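Local structure of DUF1881 domain-containing protein (Neurospora crassa, 5Z6D) at residues 51-56 against 84-89. The protein is of unclear function, its beta-gamma-crystallin domain carrying a calcium-binding site that the interface with its Ig-like domain renders inoperative. The protein carries 1 engineered substitution. Sequence-based numbering, arbitrary orientation.
Sequences KVIAWQ and RVVDDD
Lys51 and Ile53 pair with Val86 and Arg84 as the two central strands of an antiparallel sheet in the beta-gamma-crystallin domain. Ile53 and Arg84 exchange two good backbone bonds, Arg84 N to Ile53 O being 2.8 Å. Between Lys51 and Val86 the ladder is uneven: Val86 N reaches Lys51 O almost straight (173°), whereas Lys51 N to Val86 O is weak, bent to 121°. Around the non-hydrogen-bonded pair Val52-Val85, CA-H...O contacts run from Val85 CA to Lys51 O and from Val52 CA to Arg84 O.

Apolar contacts gather on the face carrying Lys51, Ile53 and Val86. Val86 CG2, set between its own backbone N and carbonyl carbon, meets Lys51 CG and Ile53 CD1, each at 4.0 Å. Trp55 turns the edge of its ring to Arg84, CZ3 lying 4.0 Å from CB; Leu132 and Ile135 of strand 131-136 pack on Trp55 and Ile53.

The polar ends find partners beyond the two strands: Arg84 NE forms a salt bridge with Asp30, and the extended Lys51 chain passes Asp88 O to bond Thr90 O through NZ. With an alanine in place of Lys51, Val86 CG2 would probably lose one of its two aliphatic neighbours and Thr90 O its ammonium donor. Backbone bonding thus fixes the register, while Ile53 and Trp55 join this sheet to strand 131-136, consistent with a part in the interdomain interface.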
ATOM      1  N   LYS A  51       1.418   7.872 -12.566  1.00 17.65           N
ATOM      2  CA  LYS A  51       2.110   7.470 -11.366  1.00 18.78           C
ATOM      3  C   LYS A  51       2.068   5.947 -11.342  1.00 17.99           C
ATOM      4  O   LYS A  51       1.118   5.353 -11.851  1.00 17.96           O
ATOM      5  CB  LYS A  51       1.432   8.098 -10.155  1.00 30.07           C
ATOM      6  CG  LYS A  51       1.675   7.481  -8.820  1.00 26.84           C
ATOM      7  CD  LYS A  51       0.769   8.212  -7.845  1.00 25.50           C
ATOM      8  CE  LYS A  51       0.941   7.765  -6.438  1.00 33.58           C
ATOM      9  NZ  LYS A  51       0.208   8.712  -5.571  1.00 34.19           N
ATOM     10  N   VAL A  52       3.107   5.301 -10.816  1.00 17.27           N
ATOM     11  CA  VAL A  52       3.085   3.846 -10.693  1.00 16.81           C
ATOM     12  C   VAL A  52       3.043   3.451  -9.233  1.00 18.85           C
ATOM     13  O   VAL A  52       3.832   3.950  -8.424  1.00 17.78           O
ATOM     14  CB  VAL A  52       4.312   3.172 -11.322  1.00 15.58           C
ATOM     15  CG1 VAL A  52       4.186   1.648 -11.234  1.00 18.87           C
ATOM     16  CG2 VAL A  52       4.501   3.601 -12.766  1.00 21.36           C
ATOM     17  N   ILE A  53       2.115   2.565  -8.895  1.00 14.09           N
ATOM     18  CA  ILE A  53       2.146   1.923  -7.588  1.00 15.77           C
ATOM     19  C   ILE A  53       2.554   0.476  -7.793  1.00 14.41           C
ATOM     20  O   ILE A  53       1.875  -0.255  -8.497  1.00 15.45           O
ATOM     21  CB  ILE A  53       0.786   2.013  -6.877  1.00 15.45           C
ATOM     22  CG1 ILE A  53       0.390   3.479  -6.668  1.00 15.13           C
ATOM     23  CG2 ILE A  53       0.838   1.252  -5.544  1.00 17.00           C
ATOM     24  CD1 ILE A  53      -1.063   3.660  -6.232  1.00 20.91           C
ATOM     25  N   ALA A  54       3.672   0.069  -7.193  1.00 15.32           N
ATOM     26  CA  ALA A  54       4.209  -1.290  -7.366  1.00 14.45           C
ATOM     27  C   ALA A  54       4.238  -2.025  -6.028  1.00 16.62           C
ATOM     28  O   ALA A  54       4.590  -1.437  -5.018  1.00 16.37           O
ATOM     29  CB  ALA A  54       5.624  -1.235  -7.987  1.00 19.20           C
ATOM     30  N   TRP A  55       3.863  -3.305  -6.012  1.00 15.86           N
ATOM     31  CA  TRP A  55       3.842  -4.028  -4.759  1.00 17.11           C
ATOM     32  C   TRP A  55       4.070  -5.516  -4.959  1.00 18.57           C
ATOM     33  O   TRP A  55       4.391  -5.983  -6.061  1.00 20.30           O
ATOM     34  CB  TRP A  55       2.535  -3.750  -3.987  1.00 15.23           C
ATOM     35  CG  TRP A  55       1.208  -4.290  -4.518  1.00 13.34           C
ATOM     36  CD1 TRP A  55       0.515  -5.360  -4.026  1.00 18.08           C
ATOM     37  CD2 TRP A  55       0.399  -3.727  -5.572  1.00 15.78           C
ATOM     38  NE1 TRP A  55      -0.673  -5.511  -4.721  1.00 19.83           N
ATOM     39  CE2 TRP A  55      -0.762  -4.538  -5.672  1.00 17.81           C
ATOM     40  CE3 TRP A  55       0.540  -2.638  -6.437  1.00 19.47           C
ATOM     41  CZ2 TRP A  55      -1.775  -4.281  -6.616  1.00 18.54           C
ATOM     42  CZ3 TRP A  55      -0.465  -2.386  -7.372  1.00 19.92           C
ATOM     43  CH2 TRP A  55      -1.609  -3.204  -7.449  1.00 20.90           C
ATOM     44  N   GLN A  56       3.943  -6.245  -3.858  1.00 25.59           N
ATOM     45  CA  GLN A  56       4.294  -7.650  -3.811  1.00 23.40           C
ATOM     46  C   GLN A  56       3.032  -8.509  -3.760  1.00 24.99           C
ATOM     47  O   GLN A  56       2.324  -8.512  -2.764  1.00 31.74           O
ATOM     48  CB  GLN A  56       5.181  -7.910  -2.594  1.00 30.19           C
ATOM     49  CG  GLN A  56       5.679  -9.320  -2.513  1.00 35.99           C
ATOM     50  CD  GLN A  56       6.316  -9.754  -3.802  1.00 36.93           C
ATOM     51  OE1 GLN A  56       5.755 -10.562  -4.544  1.00 34.81           O
ATOM     52  NE2 GLN A  56       7.491  -9.205  -4.093  1.00 34.92           N
ATOM     53  N   ARG A  84       0.407  -1.039 -10.793  1.00 14.34           N
ATOM     54  CA  ARG A  84      -0.746  -0.424 -11.421  1.00 13.63           C
ATOM     55  C   ARG A  84      -0.330   0.969 -11.840  1.00 17.93           C
ATOM     56  O   ARG A  84       0.328   1.695 -11.086  1.00 17.27           O
ATOM     57  CB  ARG A  84      -1.962  -0.378 -10.481  1.00 16.62           C
ATOM     58  CG  ARG A  84      -3.216   0.145 -11.168  1.00 21.09           C
ATOM     59  CD  ARG A  84      -4.447   0.098 -10.254  1.00 23.87           C
ATOM     60  NE  ARG A  84      -4.736  -1.245  -9.760  1.00 25.63           N
ATOM     61  CZ  ARG A  84      -5.731  -1.519  -8.919  1.00 31.30           C
ATOM     62  NH1 ARG A  84      -6.508  -0.535  -8.483  1.00 27.33           N
ATOM     63  NH2 ARG A  84      -5.942  -2.764  -8.506  1.00 34.45           N
ATOM     64  N   VAL A  85      -0.667   1.327 -13.070  1.00 15.99           N
ATOM     65  CA  VAL A  85      -0.463   2.679 -13.543  1.00 16.06           C
ATOM     66  C   VAL A  85      -1.733   3.467 -13.261  1.00 19.11           C
ATOM     67  O   VAL A  85      -2.826   3.093 -13.730  1.00 19.99           O
ATOM     68  CB  VAL A  85      -0.137   2.733 -15.047  1.00 15.32           C
ATOM     69  CG1 VAL A  85       0.212   4.159 -15.450  1.00 18.03           C
ATOM     70  CG2 VAL A  85       0.989   1.740 -15.402  1.00 18.54           C
ATOM     71  N   VAL A  86      -1.594   4.523 -12.470  1.00 17.50           N
ATOM     72  CA  VAL A  86      -2.736   5.308 -12.003  1.00 17.24           C
ATOM     73  C   VAL A  86      -2.560   6.795 -12.302  1.00 20.17           C
ATOM     74  O   VAL A  86      -1.458   7.256 -12.647  1.00 20.25           O
ATOM     75  CB  VAL A  86      -2.966   5.120 -10.484  1.00 19.67           C
ATOM     76  CG1 VAL A  86      -3.263   3.649 -10.152  1.00 17.65           C
ATOM     77  CG2 VAL A  86      -1.766   5.640  -9.688  1.00 20.98           C
ATOM     78  N   ASP A  87      -3.643   7.554 -12.178  1.00 21.24           N
ATOM     79  CA  ASP A  87      -3.555   9.007 -12.291  1.00 22.62           C
ATOM     80  C   ASP A  87      -2.640   9.570 -11.206  1.00 19.55           C
ATOM     81  O   ASP A  87      -2.477   8.965 -10.151  1.00 22.50           O
ATOM     82  CB  ASP A  87      -4.939   9.650 -12.192  1.00 28.41           C
ATOM     83  CG  ASP A  87      -5.849   9.252 -13.340  1.00 43.77           C
ATOM     84  OD1 ASP A  87      -5.596   9.703 -14.476  1.00 46.96           O
ATOM     85  OD2 ASP A  87      -6.817   8.494 -13.110  1.00 41.08           O
ATOM     86  N   ASP A  88      -2.037  10.725 -11.464  1.00 24.17           N
ATOM     87  CA  ASP A  88      -1.106  11.319 -10.510  1.00 25.34           C
ATOM     88  C   ASP A  88      -1.716  11.596  -9.132  1.00 28.57           C
ATOM     89  O   ASP A  88      -1.007  11.597  -8.123  1.00 29.38           O
ATOM     90  CB  ASP A  88      -0.526  12.616 -11.090  1.00 33.81           C
ATOM     91  CG  ASP A  88      -1.600  13.601 -11.522  1.00 54.93           C
ATOM     92  OD1 ASP A  88      -2.583  13.794 -10.778  1.00 63.65           O
ATOM     93  OD2 ASP A  88      -1.461  14.189 -12.611  1.00 67.81           O
ATOM     94  N   ASP A  89      -3.028  11.816  -9.081  1.00 22.67           N
ATOM     95  CA  ASP A  89      -3.663  12.176  -7.827  1.00 25.49           C
ATOM     96  C   ASP A  89      -4.406  10.995  -7.211  1.00 25.94           C
ATOM     97  O   ASP A  89      -5.143  11.147  -6.236  1.00 25.28           O
ATOM     98  CB  ASP A  89      -4.607  13.376  -8.015  1.00 38.14           C
ATOM     99  CG  ASP A  89      -5.661  13.146  -9.086  1.00 45.13           C
ATOM    100  OD1 ASP A  89      -5.505  12.228  -9.924  1.00 41.15           O
ATOM    101  OD2 ASP A  89      -6.649  13.911  -9.095  1.00 53.57           O
TER